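Local atomic coordinates of lysozyme, putative (Bacillus anthracis, PDB entry 2WAG), a protein that probably hydrolyses the glycan strands of bacterial cell-wall peptidoglycan, as a family GH25 lysozyme thought to act with retention of anomeric configuration. Residues 79-82 against 83-86; 54-57 against 58-62. One frame throughout, in Å; residues are numbered along the deposited sequence.

Contact 1 (79-82 against 83-86); sequences DSKG and ETQA. With SO4 (sulfate ion), chain G.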
ATOM      1  N   ASP A  79      -3.240  16.291  14.939  1.00  9.94           N
ATOM      2  CA  ASP A  79      -3.935  16.503  16.207  1.00 11.88           C
ATOM      3  C   ASP A  79      -3.087  16.964  17.368  1.00 12.18           C
ATOM      4  O   ASP A  79      -3.573  16.993  18.497  1.00 14.55           O
ATOM      5  CB  ASP A  79      -4.734  15.258  16.558  1.00 13.53           C
ATOM      6  CG  ASP A  79      -5.941  15.129  15.667  1.00 16.46           C
ATOM      7  OD1 ASP A  79      -6.843  15.984  15.741  1.00 22.38           O
ATOM      8  OD2 ASP A  79      -5.968  14.217  14.825  1.00 23.32           O
ATOM      9  N   SER A  80      -1.837  17.343  17.108  1.00 11.60           N
ATOM     10  CA  SER A  80      -1.030  17.995  18.136  1.00 12.07           C
ATOM     11  C   SER A  80      -0.191  19.103  17.536  1.00 11.39           C
ATOM     12  O   SER A  80      -0.041  19.209  16.311  1.00 11.28           O
ATOM     13  CB  SER A  80      -0.147  17.004  18.877  1.00 12.51           C
ATOM     14  OG  SER A  80       0.710  16.329  17.987  1.00 11.95           O
ATOM     15  N   LYS A  81       0.336  19.963  18.396  1.00 12.18           N
ATOM     16  CA  LYS A  81       1.030  21.150  17.899  1.00 13.16           C
ATOM     17  C   LYS A  81       2.348  20.821  17.213  1.00 12.63           C
ATOM     18  O   LYS A  81       3.037  19.876  17.585  1.00 12.54           O
ATOM     19  CB  LYS A  81       1.271  22.138  19.038  1.00 15.19           C
ATOM     20  CG  LYS A  81      -0.003  22.808  19.560  1.00 18.12           C
ATOM     21  CD  LYS A  81       0.329  23.872  20.591  1.00 23.80           C
ATOM     22  CE  LYS A  81       1.293  23.321  21.633  1.00 25.75           C
ATOM     23  NZ  LYS A  81       0.665  22.405  22.626  1.00 27.11           N
ATOM     24  N   GLY A  82       2.696  21.648  16.239  1.00 12.06           N
ATOM     25  CA  GLY A  82       3.973  21.497  15.541  1.00 11.51           C
ATOM     26  C   GLY A  82       5.133  21.583  16.507  1.00 11.25           C
ATOM     27  O   GLY A  82       6.113  20.865  16.389  1.00 12.23           O
ATOM     28  N   GLU A  83       5.039  22.478  17.491  1.00 11.97           N
ATOM     29  CA  GLU A  83       6.161  22.658  18.393  1.00 12.99           C
ATOM     30  C   GLU A  83       6.457  21.381  19.171  1.00 12.18           C
ATOM     31  O   GLU A  83       7.598  20.987  19.327  1.00 12.66           O
ATOM     32  CB  GLU A  83       5.891  23.827  19.365  1.00 14.54           C
ATOM     33  CG  GLU A  83       7.003  23.980  20.393  1.00 19.24           C
ATOM     34  CD  GLU A  83       6.676  24.970  21.493  1.00 24.84           C
ATOM     35  OE1 GLU A  83       5.584  24.869  22.103  1.00 29.14           O
ATOM     36  OE2 GLU A  83       7.532  25.836  21.749  1.00 28.69           O
ATOM     37  N   THR A  84       5.405  20.721  19.664  1.00 11.42           N
ATOM     38  CA  THR A  84       5.564  19.495  20.416  0.50 10.75           C
ATOM     39  C   THR A  84       6.059  18.338  19.535  1.00 10.97           C
ATOM     40  O   THR A  84       6.868  17.525  19.950  1.00 11.08           O
ATOM     41  CB  THR A  84       4.253  19.142  21.133  0.50 10.21           C
ATOM     42  OG1 THR A  84       3.173  19.107  20.190  0.50 13.00           O
ATOM     43  CG2 THR A  84       3.952  20.220  22.110  0.50  7.44           C
ATOM     44  N   GLN A  85       5.568  18.298  18.299  1.00 10.83           N
ATOM     45  CA  GLN A  85       6.045  17.276  17.364  1.00 10.63           C
ATOM     46  C   GLN A  85       7.527  17.473  17.029  1.00 10.13           C
ATOM     47  O   GLN A  85       8.272  16.508  16.990  1.00 10.46           O
ATOM     48  CB  GLN A  85       5.183  17.284  16.112  1.00  9.78           C
ATOM     49  CG  GLN A  85       3.756  16.821  16.395  1.00 10.42           C
ATOM     50  CD  GLN A  85       2.980  16.579  15.146  1.00  9.32           C
ATOM     51  OE1 GLN A  85       3.282  15.653  14.389  1.00  9.60           O
ATOM     52  NE2 GLN A  85       1.979  17.416  14.889  1.00  9.85           N
ATOM     53  N   ALA A  86       7.952  18.731  16.812  1.00  9.90           N
ATOM     54  CA  ALA A  86       9.368  19.004  16.556  1.00  9.90           C
ATOM     55  C   ALA A  86      10.228  18.611  17.755  1.00  9.96           C
ATOM     56  O   ALA A  86      11.307  18.041  17.611  1.00  9.96           O
ATOM     57  CB  ALA A  86       9.578  20.475  16.245  1.00 10.72           C
TER
HETATM   58  S   SO4 G1223      -0.877  12.982  18.640  1.00 13.82           S
HETATM   59  O1  SO4 G1223      -1.242  11.978  17.655  1.00 21.43           O
HETATM   60  O2  SO4 G1223       0.456  13.024  19.230  1.00 21.63           O
HETATM   61  O3  SO4 G1223      -1.955  13.367  19.561  1.00 20.44           O
HETATM   62  O4  SO4 G1223      -0.822  14.171  17.756  1.00 20.26           O
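Thr-84 and Gln-85 both reach back to the backbone that precedes them. In the conformer given here (a second was modelled), the hydroxyl OG1 of Thr-84 donates to Lys-81 O at 2.7 Å. The same oxygen takes the backbone N of Gln-85 at 3.1 Å, so in this conformer two donors grip it. Thr-84 has OG1 between its backbone N and carbonyl carbon (chi1 54°), which brings OG1 back to Lys-81 O. The carboxamide of Gln-85 goes one residue further and gives NE2 to Ser-80 O at 3.1 Å. This bond is bent, 138° at the hydrogen, and NE2 stands above the carbonyl plane. The CG of Gln-85 also packs on Ser-80 OG at 3.5 Å. The next residue continues the helical pattern: Ala-86 N donates to Gly-82 O at 2.8 Å.

Ser-80 OG donates to O4 of a sulfate ion, probably from the crystallisation liquor, at 2.7 Å. Ser-77 OG and Ser-49 N hold the same sulfate. Ser-49 OG bonds to the hydroxyls of both Thr-84 and Ser-80, and Ser-77 N holds Gln-85 OE1, which fixes the flip of the amide. From helix 119-137, Glu-125 accepts from Gly-82 N. The arrangement is the N-terminal first turn of helix 82-92, with Lys-81 at the N-cap position, where the loop after strand 69-75 enters the helix in this TIM-barrel-clan fold.

Contact 2 (54-57 against 58-62); sequences KYFS and KNWTN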
ATOM      1  N   LYS A  54       9.487   1.514  17.342  1.00 11.37           N
ATOM      2  CA  LYS A  54      10.200   0.594  18.216  1.00 12.36           C
ATOM      3  C   LYS A  54      11.547   0.151  17.675  1.00 11.98           C
ATOM      4  O   LYS A  54      12.386  -0.316  18.441  1.00 12.99           O
ATOM      5  CB  LYS A  54       9.340  -0.619  18.564  1.00 14.79           C
ATOM      6  CG  LYS A  54       9.119  -1.574  17.441  1.00 18.00           C
ATOM      7  CD  LYS A  54       8.449  -2.858  17.953  1.00 21.43           C
ATOM      8  CE  LYS A  54       8.174  -3.837  16.823  1.00 24.25           C
ATOM      9  NZ  LYS A  54       7.579  -5.108  17.346  1.00 27.46           N
ATOM     10  N   TYR A  55      11.776   0.311  16.372  1.00 11.40           N
ATOM     11  CA  TYR A  55      13.051  -0.099  15.799  1.00 11.57           C
ATOM     12  C   TYR A  55      13.909   1.092  15.383  1.00 10.52           C
ATOM     13  O   TYR A  55      14.969   0.898  14.791  1.00 10.70           O
ATOM     14  CB  TYR A  55      12.876  -1.051  14.607  1.00 12.84           C
ATOM     15  CG  TYR A  55      12.401  -2.438  14.994  1.00 15.01           C
ATOM     16  CD1 TYR A  55      12.555  -2.932  16.297  1.00 17.87           C
ATOM     17  CD2 TYR A  55      11.800  -3.255  14.064  1.00 18.16           C
ATOM     18  CE1 TYR A  55      12.096  -4.199  16.656  1.00 19.30           C
ATOM     19  CE2 TYR A  55      11.358  -4.527  14.407  1.00 19.18           C
ATOM     20  CZ  TYR A  55      11.499  -4.987  15.684  1.00 20.38           C
ATOM     21  OH  TYR A  55      11.037  -6.263  15.963  1.00 23.52           O
ATOM     22  N   PHE A  56      13.498   2.319  15.726  1.00  9.88           N
ATOM     23  CA  PHE A  56      14.308   3.464  15.296  1.00  9.70           C
ATOM     24  C   PHE A  56      15.758   3.401  15.792  1.00 10.41           C
ATOM     25  O   PHE A  56      16.702   3.566  15.026  1.00 10.29           O
ATOM     26  CB  PHE A  56      13.713   4.808  15.717  1.00  9.78           C
ATOM     27  CG  PHE A  56      14.667   5.933  15.433  1.00  9.53           C
ATOM     28  CD1 PHE A  56      14.967   6.266  14.113  1.00 10.44           C
ATOM     29  CD2 PHE A  56      15.366   6.563  16.448  1.00 11.07           C
ATOM     30  CE1 PHE A  56      15.905   7.255  13.804  1.00 11.30           C
ATOM     31  CE2 PHE A  56      16.316   7.551  16.141  1.00 12.46           C
ATOM     32  CZ  PHE A  56      16.583   7.890  14.826  1.00 11.67           C
ATOM     33  N   SER A  57      15.913   3.164  17.088  0.50 10.53           N
ATOM     34  CA  SER A  57      17.238   3.179  17.687  0.50 11.87           C
ATOM     35  C   SER A  57      18.138   2.165  16.998  0.50 12.02           C
ATOM     36  O   SER A  57      19.245   2.494  16.577  0.50 12.56           O
ATOM     37  CB  SER A  57      17.162   2.895  19.185  0.50 12.56           C
ATOM     38  OG  SER A  57      18.414   3.172  19.794  0.50 15.68           O
ATOM     39  N   LYS A  58      17.642   0.937  16.881  1.00 12.09           N
ATOM     40  CA  LYS A  58      18.389  -0.166  16.275  1.00 13.04           C
ATOM     41  C   LYS A  58      18.699   0.127  14.804  1.00 12.02           C
ATOM     42  O   LYS A  58      19.830  -0.068  14.342  1.00 12.34           O
ATOM     43  CB  LYS A  58      17.602  -1.477  16.433  1.00 15.69           C
ATOM     44  CG  LYS A  58      18.106  -2.652  15.597  1.00 19.48           C
ATOM     45  CD  LYS A  58      17.299  -3.936  15.835  1.00 25.30           C
ATOM     46  CE  LYS A  58      15.890  -3.852  15.263  1.00 28.12           C
ATOM     47  NZ  LYS A  58      15.392  -5.215  14.893  1.00 31.70           N
ATOM     48  N   ASN A  59      17.691   0.591  14.060  1.00 10.74           N
ATOM     49  CA  ASN A  59      17.909   0.882  12.650  1.00 10.31           C
ATOM     50  C   ASN A  59      18.909   2.012  12.457  1.00  9.57           C
ATOM     51  O   ASN A  59      19.770   1.956  11.576  1.00 10.23           O
ATOM     52  CB  ASN A  59      16.602   1.234  11.954  1.00 10.30           C
ATOM     53  CG  ASN A  59      15.775   0.008  11.592  1.00  9.84           C
ATOM     54  OD1 ASN A  59      16.323  -1.063  11.306  1.00 11.66           O
ATOM     55  ND2 ASN A  59      14.453   0.165  11.590  1.00  9.97           N
ATOM     56  N   TRP A  60      18.789   3.056  13.273  1.00 10.63           N
ATOM     57  CA  TRP A  60      19.716   4.174  13.148  1.00 10.79           C
ATOM     58  C   TRP A  60      21.150   3.717  13.378  1.00 11.76           C
ATOM     59  O   TRP A  60      22.047   4.021  12.592  1.00 12.15           O
ATOM     60  CB  TRP A  60      19.331   5.259  14.153  1.00 11.12           C
ATOM     61  CG  TRP A  60      20.197   6.480  14.125  1.00 11.16           C
ATOM     62  CD1 TRP A  60      21.214   6.776  14.980  1.00 13.59           C
ATOM     63  CD2 TRP A  60      20.094   7.586  13.220  1.00 11.94           C
ATOM     64  NE1 TRP A  60      21.765   7.987  14.658  1.00 14.21           N
ATOM     65  CE2 TRP A  60      21.093   8.518  13.587  1.00 12.86           C
ATOM     66  CE3 TRP A  60      19.266   7.878  12.131  1.00 13.38           C
ATOM     67  CZ2 TRP A  60      21.292   9.720  12.899  1.00 15.80           C
ATOM     68  CZ3 TRP A  60      19.454   9.080  11.448  1.00 14.72           C
ATOM     69  CH2 TRP A  60      20.461   9.987  11.835  1.00 16.53           C
ATOM     70  N   THR A  61      21.358   2.964  14.445  1.00 12.32           N
ATOM     71  CA  THR A  61      22.702   2.494  14.753  1.00 13.98           C
ATOM     72  C   THR A  61      23.216   1.603  13.619  1.00 13.33           C
ATOM     73  O   THR A  61      24.330   1.777  13.124  1.00 13.79           O
ATOM     74  CB  THR A  61      22.699   1.704  16.056  1.00 14.57           C
ATOM     75  OG1 THR A  61      22.310   2.578  17.125  1.00 17.01           O
ATOM     76  CG2 THR A  61      24.086   1.123  16.327  1.00 16.63           C
ATOM     77  N   ASN A  62      22.407   0.646  13.188  1.00 12.59           N
ATOM     78  CA  ASN A  62      22.918  -0.333  12.226  1.00 12.75           C
ATOM     79  C   ASN A  62      23.110   0.281  10.849  1.00 11.95           C
ATOM     80  O   ASN A  62      24.106  -0.002  10.163  1.00 12.70           O
ATOM     81  CB  ASN A  62      22.011  -1.556  12.142  1.00 13.25           C
ATOM     82  CG  ASN A  62      22.038  -2.387  13.420  1.00 14.99           C
ATOM     83  OD1 ASN A  62      22.956  -2.241  14.231  1.00 18.45           O
ATOM     84  ND2 ASN A  62      21.047  -3.259  13.604  1.00 17.26           N
TER
HETATM   85  O   HOH W   1      15.224   0.103  18.494  1.00 15.62           O
HETATM   86  O   HOH W   2      20.593   4.792  18.189  1.00 26.51           O
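With CG anti to its backbone N (chi1 167°) and a bend at chi3, Lys-58 runs back alongside Tyr-55 and lays its end over the phenol ring. NZ stands 3.8 Å from the centroid of the Tyr-55 ring, only 7° off the normal, a cation-pi contact. CE adds a CH-pi contact and comes within 3.6 Å of Tyr-55 CD1. The opposite face of this ring carries CE of Lys-54, offset toward the rim. Asp-27 makes a long, weak ion pair with Lys-58.

Phe-56 and Trp-60 also lie side by side. CB of Trp-60 sits over the Phe-56 face, 4.2 Å from the ring centroid. The rings themselves meet obliquely, with planes at 37°, and Phe-56 CZ touches Trp-60 CE3 at 3.8 Å. This pair packs on strands 40-47 and 69-75.

Backbone bonds from Asn-59, Trp-60 and Thr-61 N to the carbonyls four residues earlier join the two segments. One water bridges Lys-54 O and Lys-58 N, and another links Ser-57 OG, in the conformer given, with Thr-61 OG1. Trp-30 NE1 holds Asn-59 OD1. These are the first turns of helix 56-64, with Tyr-55 at the N-cap position and the Phe-56/Trp-60 side of the helix against the barrel strands.

In the fold
From the N terminus, strand 17-21 and helix 30-34 lead to strands 40-47 and 51-52, which pair antiparallel. Contact 2 follows, where the loop turns into helix 56-64. Strand 69-75 then runs parallel to strand 40-47, so the helix belongs to a beta-alpha-beta crossover. Contact 1 comes next, where the loop after strand 69-75 enters helix 82-92. That helix leads to strand 103-106, parallel to 69-75. The two contacts lie in series and neither nest nor cross. The centres of contact 1 and contact 2 are about 23 Å apart, and the two do not touch. Contact 2 faces strands 40-47 and 69-75, whereas contact 1 leans on helix 119-137 and on Ser-49.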